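Local atomic coordinates of putative periplasmic protein (Bacteroides eggerthii, PDB entry 4HBR), a protein that is of unknown function but belongs to a family of putative periplasmic proteins and is probably built on a beta-lactamase-inhibitor-like, helix-and-sheet fold. Residues P5-I10 with P48-V53; S25-Y30 with R43-P48. All coordinates share one frame; numbering follows the deposited sequence.

Interaction 1 of 2, residues P5-I10 with P48-V53; sequences PDSVQI and PDAEWV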
loop_
_atom_site.group_PDB
_atom_site.type_symbol
_atom_site.label_atom_id
_atom_site.label_comp_id
_atom_site.label_asym_id
_atom_site.label_seq_id
_atom_site.Cartn_x
_atom_site.Cartn_y
_atom_site.Cartn_z
ATOM N N PRO A 5 13.625 -1.608 -16.852
ATOM C CA PRO A 5 14.879 -2.234 -17.326
ATOM C C PRO A 5 14.878 -3.744 -17.072
ATOM O O PRO A 5 14.211 -4.211 -16.148
ATOM C CB PRO A 5 15.966 -1.535 -16.506
ATOM C CG PRO A 5 15.312 -0.326 -15.902
ATOM C CD PRO A 5 13.872 -0.648 -15.756
ATOM N N ASP A 6 15.618 -4.505 -17.896
ATOM C CA ASP A 6 15.709 -5.967 -17.803
ATOM C C ASP A 6 16.107 -6.431 -16.403
ATOM O O ASP A 6 15.498 -7.374 -15.877
ATOM C CB ASP A 6 16.697 -6.529 -18.846
ATOM C CG ASP A 6 16.172 -6.575 -20.274
ATOM O OD1 ASP A 6 14.950 -6.796 -20.456
ATOM O OD2 ASP A 6 16.994 -6.450 -21.216
ATOM N N SER A 7 17.086 -5.740 -15.779
ATOM C CA SER A 7 17.580 -6.054 -14.433
ATOM C C SER A 7 16.466 -5.990 -13.383
ATOM O O SER A 7 16.445 -6.813 -12.471
ATOM C CB SER A 7 18.719 -5.116 -14.044
ATOM O OG SER A 7 18.286 -3.779 -13.846
ATOM N N VAL A 8 15.551 -5.012 -13.522
ATOM C CA VAL A 8 14.430 -4.765 -12.618
ATOM C C VAL A 8 13.392 -5.888 -12.810
ATOM O O VAL A 8 12.885 -6.437 -11.826
ATOM C CB VAL A 8 13.849 -3.335 -12.840
ATOM C CG1 VAL A 8 12.516 -3.147 -12.136
ATOM C CG2 VAL A 8 14.837 -2.263 -12.390
ATOM N N GLN A 9 13.118 -6.260 -14.069
ATOM C CA GLN A 9 12.177 -7.338 -14.393
ATOM C C GLN A 9 12.689 -8.694 -13.870
ATOM O O GLN A 9 11.886 -9.485 -13.358
ATOM C CB GLN A 9 11.918 -7.391 -15.904
ATOM C CG GLN A 9 11.097 -6.193 -16.398
ATOM C CD GLN A 9 10.754 -6.316 -17.849
ATOM O OE1 GLN A 9 9.976 -7.179 -18.255
ATOM N NE2 GLN A 9 11.340 -5.462 -18.669
ATOM N N ILE A 10 14.027 -8.943 -13.964
ATOM C CA ILE A 10 14.682 -10.171 -13.473
ATOM C C ILE A 10 14.582 -10.216 -11.931
ATOM O O ILE A 10 14.254 -11.268 -11.363
ATOM C CB ILE A 10 16.150 -10.284 -14.002
ATOM C CG1 ILE A 10 16.153 -10.631 -15.505
ATOM C CG2 ILE A 10 16.979 -11.329 -13.215
ATOM C CD1 ILE A 10 17.370 -10.189 -16.268
ATOM N N PRO A 48 16.341 2.186 -10.090
ATOM C CA PRO A 48 16.814 1.762 -11.423
ATOM C C PRO A 48 17.924 0.688 -11.365
ATOM O O PRO A 48 18.136 -0.017 -12.362
ATOM C CB PRO A 48 17.322 3.070 -12.039
ATOM C CG PRO A 48 16.554 4.139 -11.326
ATOM C CD PRO A 48 16.507 3.645 -9.915
ATOM N N ASP A 49 18.580 0.516 -10.182
ATOM C CA ASP A 49 19.633 -0.480 -9.942
ATOM C C ASP A 49 19.058 -1.839 -9.483
ATOM O O ASP A 49 19.812 -2.684 -8.986
ATOM C CB ASP A 49 20.655 0.048 -8.920
ATOM C CG ASP A 49 21.489 1.213 -9.444
ATOM O OD1 ASP A 49 22.195 1.034 -10.471
ATOM O OD2 ASP A 49 21.451 2.295 -8.825
ATOM N N ALA A 50 17.733 -2.053 -9.688
ATOM C CA ALA A 50 16.966 -3.274 -9.393
ATOM C C ALA A 50 16.915 -3.645 -7.888
ATOM O O ALA A 50 16.796 -4.824 -7.545
ATOM C CB ALA A 50 17.486 -4.459 -10.211
ATOM N N GLU A 51 16.939 -2.644 -7.005
ATOM C CA GLU A 51 16.813 -2.865 -5.564
ATOM C C GLU A 51 15.362 -2.593 -5.172
ATOM O O GLU A 51 14.864 -1.499 -5.450
ATOM C CB GLU A 51 17.776 -1.956 -4.759
ATOM C CG GLU A 51 19.243 -2.024 -5.159
ATOM C CD GLU A 51 20.048 -0.730 -5.088
ATOM O OE1 GLU A 51 19.458 0.375 -5.150
ATOM O OE2 GLU A 51 21.295 -0.832 -5.021
ATOM N N TRP A 52 14.671 -3.569 -4.572
ATOM C CA TRP A 52 13.283 -3.342 -4.154
ATOM C C TRP A 52 13.309 -2.483 -2.871
ATOM O O TRP A 52 14.181 -2.682 -2.019
ATOM C CB TRP A 52 12.479 -4.660 -4.004
ATOM C CG TRP A 52 12.673 -5.387 -2.702
ATOM C CD1 TRP A 52 13.632 -6.327 -2.415
ATOM C CD2 TRP A 52 11.847 -5.281 -1.523
ATOM N NE1 TRP A 52 13.460 -6.809 -1.131
ATOM C CE2 TRP A 52 12.369 -6.186 -0.563
ATOM C CE3 TRP A 52 10.699 -4.526 -1.193
ATOM C CZ2 TRP A 52 11.793 -6.339 0.705
ATOM C CZ3 TRP A 52 10.133 -4.685 0.068
ATOM C CH2 TRP A 52 10.678 -5.580 0.996
ATOM N N VAL A 53 12.414 -1.487 -2.780
ATOM C CA VAL A 53 12.391 -0.537 -1.662
ATOM C C VAL A 53 11.038 -0.534 -0.936
ATOM O O VAL A 53 10.947 -0.032 0.182
ATOM C CB VAL A 53 12.793 0.900 -2.111
ATOM C CG1 VAL A 53 14.266 0.958 -2.534
ATOM C CG2 VAL A 53 11.892 1.419 -3.226
#
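P48 meets S7 and V8 through its backbone carbonyl, at the point where the loop of the beta hairpin formed by strands 40-46 and 52-58 runs up against the first turn of helix 6-15. The helix begins after its N-cap residue, P5. P48 O lies 4.0 Å from S7 OG, too far for a hydrogen bond, so the two simply lie alongside. V8 CG2 lies equally far from the same oxygen. D49 carries the chain around to A50, which takes a left-handed backbone conformation and is the nearest residue to the helix: its CA is 4.4 Å from that of V8. The methyl of A50 presses on the S7 peptide, with CB 3.4 Å from S7 O, and S7 OG lies 3.8 Å from A50 CB. V8 has CG1 anti to its backbone N (chi1 168°), which leaves CG2 to lie 3.8 Å from A50 CA, while V8 as a whole also packs on W24 and F46. E51 turns back toward its own loop, OE1 hydrogen-bonding T47 OG1. W52 begins strand 52-58 and packs on F46 and V44. No hydrogen bond joins helix and loop; their apolar side chains meet at V8 CG2 and A50 CB, 4.1 Å apart.

Interaction 2 of 2, residues S25-Y30 with R43-P48; sequences SQDKAY and RVWFTP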
loop_
_atom_site.group_PDB
_atom_site.type_symbol
_atom_site.label_atom_id
_atom_site.label_comp_id
_atom_site.label_asym_id
_atom_site.label_seq_id
_atom_site.Cartn_x
_atom_site.Cartn_y
_atom_site.Cartn_z
ATOM N N SER A 25 5.085 0.801 -14.376
ATOM C CA SER A 25 4.916 2.253 -14.397
ATOM C C SER A 25 6.029 2.917 -13.596
ATOM O O SER A 25 6.798 2.233 -12.924
ATOM C CB SER A 25 3.546 2.651 -13.849
ATOM O OG SER A 25 3.424 2.383 -12.461
ATOM N N GLN A 26 6.137 4.241 -13.685
ATOM C CA GLN A 26 7.139 4.982 -12.937
ATOM C C GLN A 26 6.471 5.824 -11.863
ATOM O O GLN A 26 5.376 6.345 -12.065
ATOM C CB GLN A 26 8.012 5.845 -13.862
ATOM C CG GLN A 26 9.152 5.056 -14.498
ATOM C CD GLN A 26 10.236 5.950 -15.032
ATOM O OE1 GLN A 26 10.910 6.668 -14.281
ATOM N NE2 GLN A 26 10.450 5.888 -16.344
ATOM N N ASP A 27 7.113 5.918 -10.707
ATOM C CA ASP A 27 6.653 6.725 -9.576
ATOM C C ASP A 27 7.891 7.406 -9.034
ATOM O O ASP A 27 8.691 6.768 -8.348
ATOM C CB ASP A 27 5.920 5.861 -8.513
ATOM C CG ASP A 27 5.383 6.601 -7.289
ATOM O OD1 ASP A 27 5.299 7.853 -7.331
ATOM O OD2 ASP A 27 5.027 5.933 -6.307
ATOM N N LYS A 28 8.090 8.679 -9.423
ATOM C CA LYS A 28 9.255 9.517 -9.092
ATOM C C LYS A 28 10.496 8.812 -9.710
ATOM O O LYS A 28 10.461 8.540 -10.912
ATOM C CB LYS A 28 9.378 9.797 -7.570
ATOM C CG LYS A 28 8.092 10.271 -6.894
ATOM C CD LYS A 28 8.147 11.719 -6.512
ATOM C CE LYS A 28 6.851 12.161 -5.869
ATOM N NZ LYS A 28 5.710 12.223 -6.837
ATOM N N ALA A 29 11.548 8.462 -8.943
ATOM C CA ALA A 29 12.681 7.748 -9.571
ATOM C C ALA A 29 12.538 6.207 -9.446
ATOM O O ALA A 29 13.483 5.462 -9.720
ATOM C CB ALA A 29 13.997 8.203 -8.975
ATOM N N TYR A 30 11.346 5.733 -9.082
ATOM C CA TYR A 30 11.125 4.294 -8.947
ATOM C C TYR A 30 10.320 3.685 -10.082
ATOM O O TYR A 30 9.454 4.346 -10.648
ATOM C CB TYR A 30 10.416 3.982 -7.612
ATOM C CG TYR A 30 11.146 4.559 -6.417
ATOM C CD1 TYR A 30 12.272 3.931 -5.896
ATOM C CD2 TYR A 30 10.751 5.772 -5.847
ATOM C CE1 TYR A 30 12.983 4.488 -4.835
ATOM C CE2 TYR A 30 11.444 6.327 -4.767
ATOM C CZ TYR A 30 12.551 5.672 -4.256
ATOM O OH TYR A 30 13.224 6.183 -3.173
ATOM N N ARG A 43 1.843 -4.337 -5.439
ATOM C CA ARG A 43 2.717 -3.365 -6.085
ATOM C C ARG A 43 4.085 -3.454 -5.434
ATOM O O ARG A 43 4.167 -3.635 -4.220
ATOM C CB ARG A 43 2.148 -1.946 -6.005
ATOM C CG ARG A 43 0.863 -1.761 -6.801
ATOM C CD ARG A 43 0.196 -0.416 -6.516
ATOM N NE ARG A 43 -0.169 -0.249 -5.097
ATOM C CZ ARG A 43 -1.214 -0.812 -4.486
ATOM N NH1 ARG A 43 -2.017 -1.638 -5.145
ATOM N NH2 ARG A 43 -1.449 -0.565 -3.205
ATOM N N VAL A 44 5.159 -3.415 -6.244
ATOM C CA VAL A 44 6.549 -3.496 -5.764
ATOM C C VAL A 44 7.338 -2.367 -6.421
ATOM O O VAL A 44 7.317 -2.253 -7.644
ATOM C CB VAL A 44 7.219 -4.903 -5.997
ATOM C CG1 VAL A 44 8.585 -4.995 -5.306
ATOM C CG2 VAL A 44 6.324 -6.025 -5.505
ATOM N N TRP A 45 8.011 -1.526 -5.605
ATOM C CA TRP A 45 8.837 -0.382 -6.046
ATOM C C TRP A 45 10.286 -0.806 -6.143
ATOM O O TRP A 45 10.798 -1.475 -5.247
ATOM C CB TRP A 45 8.718 0.809 -5.073
ATOM C CG TRP A 45 7.473 1.631 -5.208
ATOM C CD1 TRP A 45 7.383 2.908 -5.685
ATOM C CD2 TRP A 45 6.136 1.237 -4.858
ATOM N NE1 TRP A 45 6.081 3.349 -5.619
ATOM C CE2 TRP A 45 5.290 2.338 -5.133
ATOM C CE3 TRP A 45 5.580 0.084 -4.268
ATOM C CZ2 TRP A 45 3.909 2.301 -4.894
ATOM C CZ3 TRP A 45 4.225 0.070 -3.982
ATOM C CH2 TRP A 45 3.399 1.157 -4.321
ATOM N N PHE A 46 10.953 -0.379 -7.203
ATOM C CA PHE A 46 12.359 -0.674 -7.470
ATOM C C PHE A 46 13.142 0.567 -7.820
ATOM O O PHE A 46 12.634 1.429 -8.542
ATOM C CB PHE A 46 12.480 -1.659 -8.662
ATOM C CG PHE A 46 12.012 -3.066 -8.400
ATOM C CD1 PHE A 46 12.888 -4.025 -7.908
ATOM C CD2 PHE A 46 10.695 -3.443 -8.672
ATOM C CE1 PHE A 46 12.447 -5.329 -7.655
ATOM C CE2 PHE A 46 10.259 -4.757 -8.437
ATOM C CZ PHE A 46 11.132 -5.683 -7.907
ATOM N N THR A 47 14.411 0.627 -7.389
ATOM C CA THR A 47 15.342 1.668 -7.834
ATOM C C THR A 47 15.787 1.270 -9.255
ATOM O O THR A 47 15.698 0.076 -9.588
ATOM C CB THR A 47 16.552 1.812 -6.893
ATOM O OG1 THR A 47 17.338 0.625 -6.926
ATOM C CG2 THR A 47 16.174 2.191 -5.474
ATOM N N PRO A 48 16.341 2.186 -10.090
ATOM C CA PRO A 48 16.814 1.762 -11.423
ATOM C C PRO A 48 17.924 0.688 -11.365
ATOM O O PRO A 48 18.136 -0.017 -12.362
ATOM C CB PRO A 48 17.322 3.070 -12.039
ATOM C CG PRO A 48 16.554 4.139 -11.326
ATOM C CD PRO A 48 16.507 3.645 -9.915
#
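Y30 and T47 bring the backbones closest, with CA atoms 5.1 Å apart, where strand 30-37 is starting and strand 40-46 has just ended. Strand 23-27 reaches this point through a type II' turn from D27 to Y30, closed by two backbone hydrogen bonds, D27 N to Y30 O and Y30 N to D27 O. Y30 CA sits 3.3 Å from F46 O, a CA-H...O contact. The A29 carbonyl meets the P48 ring, its O 3.5 Å from P48 CD. This is a beta hairpin of strands 23-27 and 30-37 with a two-residue loop, K28 and A29; its turn leans over the end of the next strand in the antiparallel sheet, so side chains reach from 23-27 past 30-37 to 40-46. D27 makes that reach: with CG anti to its backbone N (chi1 -179°), the carboxylate arrives at the edge of the W45 indole. W45 NE1 donates to D27 OD2 at 2.9 Å, nearly straight at 175°. The donor comes to the anti side of the oxygen, 21° out of the carboxylate plane, while OD2 lies in the plane of the indole. A136 N, at the start of helix 136-139, also bonds OD2; two donors on one oxygen of a buried residue probably help to stabilise its charge. Y30 CB touches the indole edge, 3.8 Å from W45 CD1. Further out, the phenol ring turns its own edge to the strand end, with CD1 3.7 Å from F46 O and CE1 4.0 Å from T47 CG2.

Overall arrangement
From the N terminus, the chain forms helix 6-15, runs through strands 23-27, 30-37 and 40-46, and returns to the helix in the loop before strand 52-58; there interaction 1 closes a loop with 37 residues between its segments. Interaction 2 lies within that loop and closes a shorter one of 12 intervening residues, tying the first hairpin to strand 40-46. The two share P48, and their centres are about 9 Å apart. V53 links them directly: its N probably hydrogen-bonds W45 O, its CG2 packs on Y30 CE1 and its CG1 on T47 CG2. Together they join the N-terminal helix to the first four strands of the sheet.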